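Local coordinates for glycosyl hydrolase family 62 protein (Coprinopsis cinerea, PDB 5B6T) that hydrolyses alpha-L-arabinofuranosidic linkages as a family 62 glycoside hydrolase, probably removing arabinose side groups from arabinoxylan, at residues 3-8 / 237-242; 22-27 / 45-50; 36-41 / 55-60; 129-134 / 181-186. All coordinates share one frame; numbering follows the deposited sequence.

Contact 1. Residues 3-8 / 237-242; sequences SSFRWS and ALADQE
S3 and L238 bring the two backbones nearest, with 5.3 Å between their CA atoms, and no hydrogen bond passes between 3-8 and 237-242, so the contact rests on apolar groups. L238 has the largest share. Its CG stands anti to the backbone N (chi1 -177°), and the two methyls divide the work: CD1 lies 3.8 Å from S3 CA, while CD2 meets the F5 ring at CZ, 3.9 Å away. The L238 side chain crosses that of F5 at about a right angle. A239 adds its CB, which sits 3.9 Å from F5 CD2 and 3.7 Å from S3 O. Both CD2 of L238 and CB of A239 approach the F5 ring at its edge, in its plane. With an alanine in place of L238 both delta methyls go, and the CZ end of F5 and the CA of S3 would probably lose their apolar neighbour, A239 CB alone of 237-242 remaining at this ring edge. The buried F5 also meets the ring of F246 and touches Q311 on strand 305-311. A classic beta bulge, in which L238 and A239 both face S225, sets this loop beside strand 221-228, and the segment leading into strand 7-9 packs against it.

Contact 2. Residues 22-27 / 45-50; sequences RIQGIK and AKTEGY
K27 approaches the Y50 ring obliquely with its CD, and one ring face has A45 CA 4.1 Å above it, displaced toward the rim. The same CD packs 3.6 Å from A45 CB. A bend at chi3 (73°) turns the K27 ammonium toward the phenol, but the bond from NZ to Y50 OH is long and weak at 3.5 Å. The stronger partners lie outside: Y299 OH and a glycerol, probably from the crystallisation liquor, for K27 NZ, N300 OD1 for Y50 OH. A lead ion lies about 5 Å from the K27 side chain, consistent with a pocket here. The backbones form a classic beta bulge in the antiparallel pairing of strands 25-34 and 37-46: Q24 N and G25 N both donate to A45 O, and A45 N returns a bond to G25 O. Beyond A45 the chain reverses through a type I turn from K46 to G49. K46 runs out extended and crosses I23 at about a right angle, its CE 3.6 Å from I23 CD1. The other branch of I23, CG2, lies 3.7 Å from A45 O. K46 NZ pairs with E48 OE1 at 3.5 Å and bonds R21 O. With an alanine at K46, the I23 delta methyl would probably lose its cover and the E48 carboxylate its mate.

Contact 3. Residues 36-41 / 55-60; sequences GRWHVF and ISFTDW
W38, F57 and W60 form an aromatic cluster on one face of the antiparallel hairpin of strands 37-46 and 49-57, within a four-stranded sheet that fits a blade of the five-bladed beta-propeller known for this family. The short strand axes run 4.8 Å apart at 165°. W60 crosses W38 at about a right angle, and its CZ2 stands 3.5 Å above the indole plane, over its centre; the two planes are oblique, so this is neither a stack nor an edge-to-face pair. W38 NE1 in turn lies over a face of W60. F57 meets W38 differently. Its CG sits between its own backbone N and carbonyl carbon (chi1 46°), which turns the ring back toward W38, so that its face receives W38 CB in a CH-pi contact 3.7 Å from the F57 centroid. V40 CG2 touches the same ring, 3.8 Å from CE1. R285 and L287 of strand 285-290 touch W60, joining the cluster to a second sheet.

R37 and S56 meet on the side away from these rings. In the conformer described, one of two deposited, S56 OG accepts from R37 NE at 2.8 Å, tilted out of the guanidinium plane, and donates to W38 O at 2.9 Å; the second conformer makes both bonds provisional. F57 N also donates to W38 O, so that carbonyl has two donors. At the V40-I55 pair the bonding is more regular: V40 N to I55 O is 2.8 Å, with 171° at the hydrogen.

Contact 4. Residues 129-134 / 181-186; sequences PAIIRN and PVIAMQ
I131 reaches P181 and I183 because its CG1 stands anti to the backbone N (chi1 -165°) and its chain continues extended (chi2 167°), carrying CD1 across to the second segment. The same chi1 sets CG2 between the backbone N and the carbonyl carbon, on the side of the P181 backbone. This is the N-terminal end of a short helix packed against the start of an edge strand: P129 holds the N-cap position of helix 130-135, while strand 182-186 is an outermost member of a four-stranded antiparallel sheet. No hydrogen bond joins the two segments, and the touching groups are almost wholly apolar.

P181 lies at the centre. The P129 and P181 side chains cross at about a right angle, and the 3.5 Å between P129 CB and P181 CD is tighter than usual carbon contact, evidence of close fitting. I131 slides past P181 in the opposite direction, its CG2 4.0 Å from P181 CD. I132 comes to the ring from the next helix position, with CD1 4.1 Å from P181 CG. W141 touches both P129 and I132, and Y165 of strand 163-170 touches I132 and I183. E180, just before P181, adds a polar tie, its OE2 accepting a hydrogen bond from I131 N in the first turn of the helix. At the far end of I131, CD1 lies 3.7 Å from P181 O and 4.1 Å from I183 CG1.

In the fold
From the N terminus, 3-8 opens the longest loop, which contact 1 closes only at 237-242; the other three contacts nest inside it. Contacts 2 and 3 follow and cross, their segments alternating along the chain. In one sheet, contact 2 joins strand 25-34 to 37-46 and contact 3 joins 37-46 to 49-57, their centres about 21 Å apart. Contact 4 comes later, in series with them: it closes the loop between helix 130-135 and strand 182-186, on the opposite side of the chain's centre from contact 3. Contact 1 links the segment entering the sheet of 7-9, 285-290 and 305-311 to the neighbourhood of strand 221-228, and so joins two sheets from distant parts of the sequence.

Contact 1. Residues 3-8 / 237-242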
loop_
_atom_site.group_PDB
_atom_site.type_symbol
_atom_site.label_atom_id
_atom_site.label_comp_id
_atom_site.label_asym_id
_atom_site.label_seq_id
_atom_site.Cartn_x
_atom_site.Cartn_y
_atom_site.Cartn_z
ATOM N N SER A 3 -6.554 19.233 -7.215
ATOM C CA SER A 3 -6.654 19.349 -5.768
ATOM C C SER A 3 -7.982 18.791 -5.275
ATOM O O SER A 3 -8.316 18.885 -4.099
ATOM C CB SER A 3 -6.478 20.824 -5.356
ATOM O OG SER A 3 -7.535 21.604 -5.885
ATOM N N SER A 4 -8.755 18.218 -6.180
ATOM C CA SER A 4 -9.935 17.435 -5.819
ATOM C C SER A 4 -9.979 16.252 -6.778
ATOM O O SER A 4 -9.344 16.276 -7.835
ATOM C CB SER A 4 -11.242 18.243 -5.900
ATOM O OG SER A 4 -11.513 18.620 -7.227
ATOM N N PHE A 5 -10.696 15.201 -6.372
ATOM C CA PHE A 5 -10.744 13.951 -7.118
ATOM C C PHE A 5 -12.137 13.405 -7.260
ATOM O O PHE A 5 -12.967 13.540 -6.389
ATOM C CB PHE A 5 -9.843 12.907 -6.432
ATOM C CG PHE A 5 -8.425 13.327 -6.397
ATOM C CD1 PHE A 5 -7.588 13.042 -7.465
ATOM C CD2 PHE A 5 -7.953 14.155 -5.380
ATOM C CE1 PHE A 5 -6.281 13.513 -7.464
ATOM C CE2 PHE A 5 -6.660 14.619 -5.396
ATOM C CZ PHE A 5 -5.830 14.286 -6.433
ATOM N N ARG A 6 -12.381 12.777 -8.406
ATOM C CA ARG A 6 -13.560 11.966 -8.627
ATOM C C ARG A 6 -13.153 10.670 -9.296
ATOM O O ARG A 6 -12.244 10.638 -10.130
ATOM C CB ARG A 6 -14.606 12.711 -9.464
ATOM C CG ARG A 6 -15.279 13.761 -8.584
ATOM C CD ARG A 6 -16.567 14.296 -9.164
ATOM N NE ARG A 6 -17.470 13.218 -9.549
ATOM C CZ ARG A 6 -18.246 12.492 -8.750
ATOM N NH1 ARG A 6 -18.309 12.677 -7.440
ATOM N NH2 ARG A 6 -19.006 11.559 -9.312
ATOM N N TRP A 7 -13.859 9.602 -8.946
ATOM C CA TRP A 7 -13.494 8.249 -9.395
ATOM C C TRP A 7 -14.714 7.479 -9.853
ATOM O O TRP A 7 -15.852 7.720 -9.401
ATOM C CB TRP A 7 -12.869 7.417 -8.260
ATOM C CG TRP A 7 -11.773 8.078 -7.514
ATOM C CD1 TRP A 7 -11.905 8.830 -6.389
ATOM C CD2 TRP A 7 -10.372 8.045 -7.828
ATOM N NE1 TRP A 7 -10.671 9.263 -5.985
ATOM C CE2 TRP A 7 -9.714 8.800 -6.848
ATOM C CE3 TRP A 7 -9.617 7.466 -8.852
ATOM C CZ2 TRP A 7 -8.321 8.989 -6.851
ATOM C CZ3 TRP A 7 -8.245 7.622 -8.853
ATOM C CH2 TRP A 7 -7.603 8.388 -7.848
ATOM N N SER A 8 -14.439 6.474 -10.685
ATOM C CA SER A 8 -15.381 5.417 -11.020
ATOM C C SER A 8 -14.769 4.084 -10.598
ATOM O O SER A 8 -13.636 3.766 -10.989
ATOM C CB SER A 8 -15.675 5.391 -12.526
ATOM O OG SER A 8 -16.526 4.288 -12.834
ATOM N N ALA A 237 -1.728 20.038 2.765
ATOM C CA ALA A 237 -2.982 19.377 2.386
ATOM C C ALA A 237 -3.252 19.537 0.901
ATOM O O ALA A 237 -3.009 20.613 0.328
ATOM C CB ALA A 237 -4.170 19.930 3.202
ATOM N N LEU A 238 -3.723 18.466 0.262
ATOM C CA LEU A 238 -4.190 18.511 -1.100
ATOM C C LEU A 238 -5.688 18.294 -0.976
ATOM O O LEU A 238 -6.446 19.283 -0.790
ATOM C CB LEU A 238 -3.470 17.475 -1.974
ATOM C CG LEU A 238 -3.838 17.494 -3.462
ATOM C CD1 LEU A 238 -3.319 18.778 -4.113
ATOM C CD2 LEU A 238 -3.310 16.268 -4.168
ATOM N N ALA A 239 -6.135 17.036 -0.987
ATOM C CA ALA A 239 -7.526 16.691 -0.713
ATOM C C ALA A 239 -7.529 15.842 0.550
ATOM O O ALA A 239 -7.262 14.637 0.536
ATOM C CB ALA A 239 -8.138 15.954 -1.887
ATOM N N ASP A 240 -7.764 16.484 1.687
ATOM C CA ASP A 240 -7.525 15.832 3.007
ATOM C C ASP A 240 -8.693 15.982 3.978
ATOM O O ASP A 240 -8.536 15.779 5.182
ATOM C CB ASP A 240 -6.221 16.341 3.631
ATOM C CG ASP A 240 -6.399 17.654 4.360
ATOM O OD1 ASP A 240 -7.160 18.501 3.827
ATOM O OD2 ASP A 240 -5.791 17.820 5.443
ATOM N N GLN A 241 -9.884 16.294 3.452
ATOM C CA GLN A 241 -11.052 16.474 4.300
ATOM C C GLN A 241 -12.192 15.589 3.843
ATOM O O GLN A 241 -12.258 15.177 2.682
ATOM C CB GLN A 241 -11.461 17.954 4.313
ATOM C CG GLN A 241 -10.369 18.898 4.813
ATOM C CD GLN A 241 -9.980 18.660 6.267
ATOM O OE1 GLN A 241 -10.799 18.191 7.086
ATOM N NE2 GLN A 241 -8.717 18.926 6.595
ATOM N N GLU A 242 -13.092 15.267 4.756
ATOM C CA GLU A 242 -14.243 14.439 4.382
ATOM C C GLU A 242 -15.029 15.026 3.197
ATOM O O GLU A 242 -15.484 14.285 2.315
ATOM C CB GLU A 242 -15.148 14.147 5.570
ATOM C CG GLU A 242 -14.458 13.256 6.587
ATOM C CD GLU A 242 -15.344 12.768 7.704
ATOM O OE1 GLU A 242 -16.559 13.088 7.721
ATOM O OE2 GLU A 242 -14.817 11.996 8.540
#

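Contact 2. Residues 22-27 / 45-50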
loop_
_atom_site.group_PDB
_atom_site.type_symbol
_atom_site.label_atom_id
_atom_site.label_comp_id
_atom_site.label_asym_id
_atom_site.label_seq_id
_atom_site.Cartn_x
_atom_site.Cartn_y
_atom_site.Cartn_z
ATOM N N ARG A 22 -9.124 -21.314 3.359
ATOM C CA ARG A 22 -10.304 -20.569 3.850
ATOM C C ARG A 22 -9.933 -19.130 4.194
ATOM O O ARG A 22 -10.284 -18.620 5.245
ATOM C CB ARG A 22 -10.938 -21.206 5.095
ATOM C CG ARG A 22 -11.290 -22.672 4.986
ATOM C CD ARG A 22 -12.296 -22.921 3.933
ATOM N NE ARG A 22 -12.637 -24.347 3.828
ATOM C CZ ARG A 22 -12.955 -24.952 2.690
ATOM N NH1 ARG A 22 -12.939 -24.277 1.537
ATOM N NH2 ARG A 22 -13.260 -26.245 2.701
ATOM N N ILE A 23 -9.168 -18.504 3.303
ATOM C CA ILE A 23 -8.801 -17.101 3.444
ATOM C C ILE A 23 -10.102 -16.265 3.407
ATOM O O ILE A 23 -10.991 -16.502 2.598
ATOM C CB ILE A 23 -7.804 -16.676 2.326
ATOM C CG1 ILE A 23 -6.483 -17.469 2.406
ATOM C CG2 ILE A 23 -7.542 -15.169 2.372
ATOM C CD1 ILE A 23 -5.849 -17.564 3.770
ATOM N N GLN A 24 -10.223 -15.308 4.313
ATOM C CA GLN A 24 -11.425 -14.495 4.427
ATOM C C GLN A 24 -11.326 -13.161 3.666
ATOM O O GLN A 24 -12.304 -12.733 3.060
ATOM C CB GLN A 24 -11.770 -14.289 5.905
ATOM C CG GLN A 24 -12.185 -15.644 6.534
ATOM C CD GLN A 24 -12.345 -15.695 8.064
ATOM O OE1 GLN A 24 -13.343 -16.251 8.564
ATOM N NE2 GLN A 24 -11.382 -15.190 8.804
ATOM N N GLY A 25 -10.149 -12.534 3.661
ATOM C CA GLY A 25 -9.948 -11.274 2.966
ATOM C C GLY A 25 -8.676 -11.308 2.118
ATOM O O GLY A 25 -7.682 -11.939 2.492
ATOM N N ILE A 26 -8.705 -10.614 0.981
ATOM C CA ILE A 26 -7.498 -10.329 0.177
ATOM C C ILE A 26 -7.305 -8.834 0.292
ATOM O O ILE A 26 -8.235 -8.077 0.062
ATOM C CB ILE A 26 -7.657 -10.740 -1.293
ATOM C CG1 ILE A 26 -7.900 -12.237 -1.385
ATOM C CG2 ILE A 26 -6.476 -10.307 -2.141
ATOM C CD1 ILE A 26 -6.790 -13.103 -0.882
ATOM N N LYS A 27 -6.101 -8.418 0.708
ATOM C CA LYS A 27 -5.917 -7.106 1.297
ATOM C C LYS A 27 -4.615 -6.420 0.853
ATOM O O LYS A 27 -3.691 -7.049 0.360
ATOM C CB LYS A 27 -5.878 -7.242 2.820
ATOM C CG LYS A 27 -7.173 -7.747 3.431
ATOM C CD LYS A 27 -7.133 -7.634 4.948
ATOM C CE LYS A 27 -7.256 -6.197 5.402
ATOM N NZ LYS A 27 -6.964 -6.081 6.852
ATOM N N ALA A 45 -5.761 -12.776 4.582
ATOM C CA ALA A 45 -6.220 -12.488 5.918
ATOM C C ALA A 45 -7.322 -13.415 6.361
ATOM O O ALA A 45 -8.326 -13.637 5.633
ATOM C CB ALA A 45 -6.705 -11.057 6.032
ATOM N N LYS A 46 -7.153 -13.924 7.581
ATOM C CA LYS A 46 -8.185 -14.689 8.267
ATOM C C LYS A 46 -7.942 -14.597 9.774
ATOM O O LYS A 46 -6.907 -14.111 10.197
ATOM C CB LYS A 46 -8.194 -16.154 7.796
ATOM C CG LYS A 46 -6.829 -16.828 7.774
ATOM C CD LYS A 46 -6.943 -18.270 7.317
ATOM C CE LYS A 46 -5.569 -18.883 7.160
ATOM N NZ LYS A 46 -5.621 -20.342 6.873
ATOM N N THR A 47 -8.882 -15.105 10.582
ATOM C CA THR A 47 -8.719 -15.074 12.032
ATOM C C THR A 47 -7.393 -15.693 12.443
ATOM O O THR A 47 -6.762 -15.225 13.371
ATOM C CB THR A 47 -9.866 -15.880 12.703
ATOM O OG1 THR A 47 -11.096 -15.249 12.374
ATOM C CG2 THR A 47 -9.709 -15.935 14.238
ATOM N N GLU A 48 -6.976 -16.738 11.744
ATOM C CA GLU A 48 -5.784 -17.500 12.111
ATOM C C GLU A 48 -4.477 -16.792 11.765
ATOM O O GLU A 48 -3.431 -17.102 12.333
ATOM C CB GLU A 48 -5.815 -18.867 11.427
ATOM C CG GLU A 48 -6.728 -19.869 12.123
ATOM C CD GLU A 48 -7.383 -20.852 11.172
ATOM O OE1 GLU A 48 -6.830 -21.136 10.072
ATOM O OE2 GLU A 48 -8.484 -21.337 11.536
ATOM N N GLY A 49 -4.501 -15.848 10.830
ATOM C CA GLY A 49 -3.254 -15.161 10.524
ATOM C C GLY A 49 -3.202 -14.532 9.147
ATOM O O GLY A 49 -4.192 -14.508 8.412
ATOM N N TYR A 50 -2.011 -14.013 8.870
ATOM C CA TYR A 50 -1.697 -13.295 7.649
ATOM C C TYR A 50 -0.493 -13.887 6.983
ATOM O O TYR A 50 0.487 -14.229 7.636
ATOM C CB TYR A 50 -1.367 -11.848 7.966
ATOM C CG TYR A 50 -2.576 -11.006 8.279
ATOM C CD1 TYR A 50 -3.220 -11.091 9.499
ATOM C CD2 TYR A 50 -3.047 -10.099 7.352
ATOM C CE1 TYR A 50 -4.347 -10.325 9.771
ATOM C CE2 TYR A 50 -4.139 -9.321 7.606
ATOM C CZ TYR A 50 -4.805 -9.426 8.813
ATOM O OH TYR A 50 -5.910 -8.613 9.025
#

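Contact 3. Residues 36-41 / 55-60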
loop_
_atom_site.group_PDB
_atom_site.type_symbol
_atom_site.label_atom_id
_atom_site.label_comp_id
_atom_site.label_asym_id
_atom_site.label_seq_id
_atom_site.Cartn_x
_atom_site.Cartn_y
_atom_site.Cartn_z
ATOM N N GLY A 36 4.142 -6.946 -19.983
ATOM C CA GLY A 36 2.844 -7.294 -20.487
ATOM C C GLY A 36 1.853 -7.900 -19.525
ATOM O O GLY A 36 0.806 -8.394 -19.943
ATOM N N ARG A 37 2.177 -7.887 -18.237
ATOM C CA ARG A 37 1.322 -8.454 -17.223
ATOM C C ARG A 37 1.270 -7.579 -15.991
ATOM O O ARG A 37 2.247 -6.888 -15.650
ATOM C CB ARG A 37 1.833 -9.841 -16.765
ATOM C CG ARG A 37 1.972 -10.908 -17.830
ATOM C CD ARG A 37 2.500 -12.192 -17.214
ATOM N NE ARG A 37 1.507 -12.886 -16.401
ATOM C CZ ARG A 37 0.468 -13.582 -16.891
ATOM N NH1 ARG A 37 0.267 -13.673 -18.194
ATOM N NH2 ARG A 37 -0.367 -14.189 -16.064
ATOM N N TRP A 38 0.136 -7.655 -15.311
ATOM C CA TRP A 38 -0.008 -7.120 -13.966
ATOM C C TRP A 38 0.568 -8.103 -12.975
ATOM O O TRP A 38 0.355 -9.313 -13.087
ATOM C CB TRP A 38 -1.491 -6.887 -13.661
ATOM C CG TRP A 38 -2.045 -5.807 -14.544
ATOM C CD1 TRP A 38 -2.807 -5.954 -15.655
ATOM C CD2 TRP A 38 -1.818 -4.404 -14.385
ATOM N NE1 TRP A 38 -3.093 -4.704 -16.204
ATOM C CE2 TRP A 38 -2.483 -3.741 -15.445
ATOM C CE3 TRP A 38 -1.080 -3.644 -13.470
ATOM C CZ2 TRP A 38 -2.438 -2.352 -15.601
ATOM C CZ3 TRP A 38 -1.055 -2.253 -13.625
ATOM C CH2 TRP A 38 -1.722 -1.636 -14.682
ATOM N N HIS A 39 1.272 -7.560 -11.989
ATOM C CA HIS A 39 1.851 -8.343 -10.904
ATOM C C HIS A 39 1.307 -7.733 -9.621
ATOM O O HIS A 39 1.660 -6.610 -9.266
ATOM C CB HIS A 39 3.376 -8.275 -10.923
ATOM C CG HIS A 39 3.948 -8.698 -12.228
ATOM N ND1 HIS A 39 4.355 -9.984 -12.497
ATOM C CD2 HIS A 39 4.110 -8.007 -13.379
ATOM C CE1 HIS A 39 4.772 -10.065 -13.750
ATOM N NE2 HIS A 39 4.618 -8.879 -14.312
ATOM N N VAL A 40 0.440 -8.475 -8.946
ATOM C CA VAL A 40 -0.177 -7.991 -7.735
ATOM C C VAL A 40 0.330 -8.839 -6.559
ATOM O O VAL A 40 0.329 -10.083 -6.627
ATOM C CB VAL A 40 -1.715 -8.062 -7.815
ATOM C CG1 VAL A 40 -2.387 -7.779 -6.465
ATOM C CG2 VAL A 40 -2.249 -7.134 -8.920
ATOM N N PHE A 41 0.752 -8.169 -5.499
ATOM C CA PHE A 41 1.048 -8.827 -4.222
ATOM C C PHE A 41 0.041 -8.361 -3.214
ATOM O O PHE A 41 -0.299 -7.187 -3.194
ATOM C CB PHE A 41 2.466 -8.454 -3.758
ATOM C CG PHE A 41 3.535 -8.919 -4.692
ATOM C CD1 PHE A 41 3.796 -8.259 -5.880
ATOM C CD2 PHE A 41 4.259 -10.065 -4.392
ATOM C CE1 PHE A 41 4.748 -8.745 -6.769
ATOM C CE2 PHE A 41 5.238 -10.514 -5.250
ATOM C CZ PHE A 41 5.495 -9.844 -6.423
ATOM N N ILE A 55 -0.220 -12.670 -7.517
ATOM C CA ILE A 55 -1.277 -12.848 -8.497
ATOM C C ILE A 55 -0.843 -12.149 -9.776
ATOM O O ILE A 55 -0.413 -11.015 -9.714
ATOM C CB ILE A 55 -2.594 -12.218 -7.999
ATOM C CG1 ILE A 55 -2.897 -12.628 -6.538
ATOM C CG2 ILE A 55 -3.745 -12.580 -8.943
ATOM C CD1 ILE A 55 -4.065 -11.867 -5.907
ATOM N N SER A 56 -0.932 -12.805 -10.934
ATOM C CA SER A 56 -0.543 -12.148 -12.166
ATOM C C SER A 56 -1.551 -12.452 -13.272
ATOM O O SER A 56 -2.146 -13.526 -13.309
ATOM C CB SER A 56 0.892 -12.534 -12.556
ATOM O OG SER A 56 1.343 -11.916 -13.756
ATOM N N PHE A 57 -1.751 -11.471 -14.132
ATOM C CA PHE A 57 -2.775 -11.546 -15.179
ATOM C C PHE A 57 -2.463 -10.497 -16.242
ATOM O O PHE A 57 -1.841 -9.463 -15.973
ATOM C CB PHE A 57 -4.190 -11.329 -14.586
ATOM C CG PHE A 57 -4.291 -10.174 -13.634
ATOM C CD1 PHE A 57 -4.022 -10.343 -12.292
ATOM C CD2 PHE A 57 -4.652 -8.909 -14.092
ATOM C CE1 PHE A 57 -4.093 -9.280 -11.425
ATOM C CE2 PHE A 57 -4.728 -7.844 -13.230
ATOM C CZ PHE A 57 -4.450 -8.031 -11.888
ATOM N N THR A 58 -2.920 -10.757 -17.461
ATOM C CA THR A 58 -2.631 -9.840 -18.554
ATOM C C THR A 58 -3.592 -8.666 -18.597
ATOM O O THR A 58 -3.180 -7.568 -18.962
ATOM C CB THR A 58 -2.679 -10.545 -19.928
ATOM O OG1 THR A 58 -3.951 -11.164 -20.066
ATOM C CG2 THR A 58 -1.610 -11.595 -20.060
ATOM N N ASP A 59 -4.851 -8.888 -18.206
ATOM C CA ASP A 59 -5.982 -7.977 -18.452
ATOM C C ASP A 59 -6.835 -7.932 -17.193
ATOM O O ASP A 59 -7.017 -8.964 -16.545
ATOM C CB ASP A 59 -6.732 -8.470 -19.750
ATOM C CG ASP A 59 -8.269 -8.474 -19.664
ATOM O OD1 ASP A 59 -8.910 -7.688 -18.946
ATOM O OD2 ASP A 59 -8.891 -9.249 -20.425
ATOM N N TRP A 60 -7.375 -6.753 -16.844
ATOM C CA TRP A 60 -8.150 -6.602 -15.609
ATOM C C TRP A 60 -9.417 -7.485 -15.600
ATOM O O TRP A 60 -9.882 -7.896 -14.543
ATOM C CB TRP A 60 -8.531 -5.139 -15.378
ATOM C CG TRP A 60 -7.391 -4.242 -15.007
ATOM C CD1 TRP A 60 -6.818 -3.258 -15.764
ATOM C CD2 TRP A 60 -6.699 -4.226 -13.756
ATOM N NE1 TRP A 60 -5.827 -2.631 -15.066
ATOM C CE2 TRP A 60 -5.726 -3.211 -13.828
ATOM C CE3 TRP A 60 -6.832 -4.950 -12.568
ATOM C CZ2 TRP A 60 -4.858 -2.935 -12.768
ATOM C CZ3 TRP A 60 -5.965 -4.675 -11.535
ATOM C CH2 TRP A 60 -5.005 -3.675 -11.636
#

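Contact 4. Residues 129-134 / 181-186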
loop_
_atom_site.group_PDB
_atom_site.type_symbol
_atom_site.label_atom_id
_atom_site.label_comp_id
_atom_site.label_asym_id
_atom_site.label_seq_id
_atom_site.Cartn_x
_atom_site.Cartn_y
_atom_site.Cartn_z
ATOM N N PRO A 129 12.161 0.615 16.588
ATOM C CA PRO A 129 12.869 1.804 17.034
ATOM C C PRO A 129 12.276 2.437 18.279
ATOM O O PRO A 129 11.059 2.377 18.480
ATOM C CB PRO A 129 12.746 2.755 15.839
ATOM C CG PRO A 129 12.663 1.837 14.653
ATOM C CD PRO A 129 11.837 0.669 15.137
ATOM N N ALA A 130 13.138 3.054 19.084
ATOM C CA ALA A 130 12.687 3.665 20.339
ATOM C C ALA A 130 11.559 4.647 20.131
ATOM O O ALA A 130 10.596 4.636 20.885
ATOM C CB ALA A 130 13.828 4.375 21.041
ATOM N N ILE A 131 11.646 5.502 19.115
ATOM C CA ILE A 131 10.584 6.504 18.947
ATOM C C ILE A 131 9.219 5.852 18.681
ATOM O O ILE A 131 8.145 6.389 19.035
ATOM C CB ILE A 131 10.967 7.531 17.853
ATOM C CG1 ILE A 131 10.072 8.756 17.929
ATOM C CG2 ILE A 131 10.952 6.881 16.481
ATOM C CD1 ILE A 131 10.573 9.926 17.114
ATOM N N ILE A 132 9.246 4.702 18.010
ATOM C CA ILE A 132 8.010 3.991 17.716
ATOM C C ILE A 132 7.494 3.280 18.973
ATOM O O ILE A 132 6.324 3.384 19.318
ATOM C CB ILE A 132 8.168 3.028 16.496
ATOM C CG1 ILE A 132 8.623 3.845 15.285
ATOM C CG2 ILE A 132 6.850 2.322 16.205
ATOM C CD1 ILE A 132 8.754 3.064 13.990
ATOM N N ARG A 133 8.376 2.590 19.696
ATOM C CA ARG A 133 7.991 1.995 20.959
ATOM C C ARG A 133 7.402 3.043 21.904
ATOM O O ARG A 133 6.458 2.777 22.674
ATOM C CB ARG A 133 9.197 1.396 21.669
ATOM C CG ARG A 133 9.859 0.239 20.943
ATOM C CD ARG A 133 10.779 -0.610 21.841
ATOM N NE ARG A 133 11.643 0.153 22.712
ATOM C CZ ARG A 133 12.870 0.583 22.423
ATOM N NH1 ARG A 133 13.447 0.362 21.234
ATOM N NH2 ARG A 133 13.522 1.274 23.343
ATOM N N ASN A 134 7.987 4.239 21.872
ATOM C CA ASN A 134 7.555 5.239 22.824
ATOM C C ASN A 134 6.176 5.826 22.531
ATOM O O ASN A 134 5.461 6.226 23.472
ATOM C CB ASN A 134 8.592 6.327 22.944
ATOM C CG ASN A 134 9.814 5.864 23.714
ATOM O OD1 ASN A 134 9.793 4.828 24.420
ATOM N ND2 ASN A 134 10.893 6.617 23.577
ATOM N N PRO A 181 13.916 6.659 13.095
ATOM C CA PRO A 181 12.863 7.443 12.441
ATOM C C PRO A 181 12.560 8.774 13.110
ATOM O O PRO A 181 12.745 8.925 14.322
ATOM C CB PRO A 181 11.625 6.538 12.518
ATOM C CG PRO A 181 12.111 5.217 12.989
ATOM C CD PRO A 181 13.393 5.429 13.700
ATOM N N VAL A 182 12.090 9.733 12.306
ATOM C CA VAL A 182 11.447 10.956 12.823
ATOM C C VAL A 182 9.940 10.790 12.628
ATOM O O VAL A 182 9.493 9.926 11.878
ATOM C CB VAL A 182 11.955 12.258 12.142
ATOM C CG1 VAL A 182 13.454 12.427 12.401
ATOM C CG2 VAL A 182 11.627 12.276 10.659
ATOM N N ILE A 183 9.154 11.585 13.322
ATOM C CA ILE A 183 7.707 11.631 13.090
ATOM C C ILE A 183 7.515 12.594 11.919
ATOM O O ILE A 183 7.763 13.815 12.025
ATOM C CB ILE A 183 6.914 12.052 14.362
ATOM C CG1 ILE A 183 6.989 10.918 15.407
ATOM C CG2 ILE A 183 5.460 12.330 13.984
ATOM C CD1 ILE A 183 6.551 11.255 16.822
ATOM N N ALA A 184 7.178 12.039 10.762
ATOM C CA ALA A 184 6.932 12.829 9.566
ATOM C C ALA A 184 5.590 13.585 9.590
ATOM O O ALA A 184 5.448 14.653 8.975
ATOM C CB ALA A 184 6.970 11.925 8.351
ATOM N N MET A 185 4.600 12.993 10.240
ATOM C CA MET A 185 3.278 13.584 10.370
ATOM C C MET A 185 2.591 12.928 11.562
ATOM O O MET A 185 2.827 11.747 11.870
ATOM C CB MET A 185 2.428 13.365 9.105
ATOM C CG MET A 185 1.132 14.150 9.142
ATOM S SD MET A 185 0.210 13.925 7.608
ATOM C CE MET A 185 1.054 15.079 6.556
ATOM N N GLN A 186 1.741 13.687 12.227
ATOM C CA GLN A 186 0.975 13.148 13.336
ATOM C C GLN A 186 -0.331 13.854 13.530
ATOM O O GLN A 186 -0.516 14.994 13.067
ATOM C CB GLN A 186 1.780 13.153 14.624
ATOM C CG GLN A 186 2.158 14.512 15.122
ATOM C CD GLN A 186 3.208 14.410 16.209
ATOM O OE1 GLN A 186 3.140 13.546 17.071
ATOM N NE2 GLN A 186 4.232 15.241 16.113
#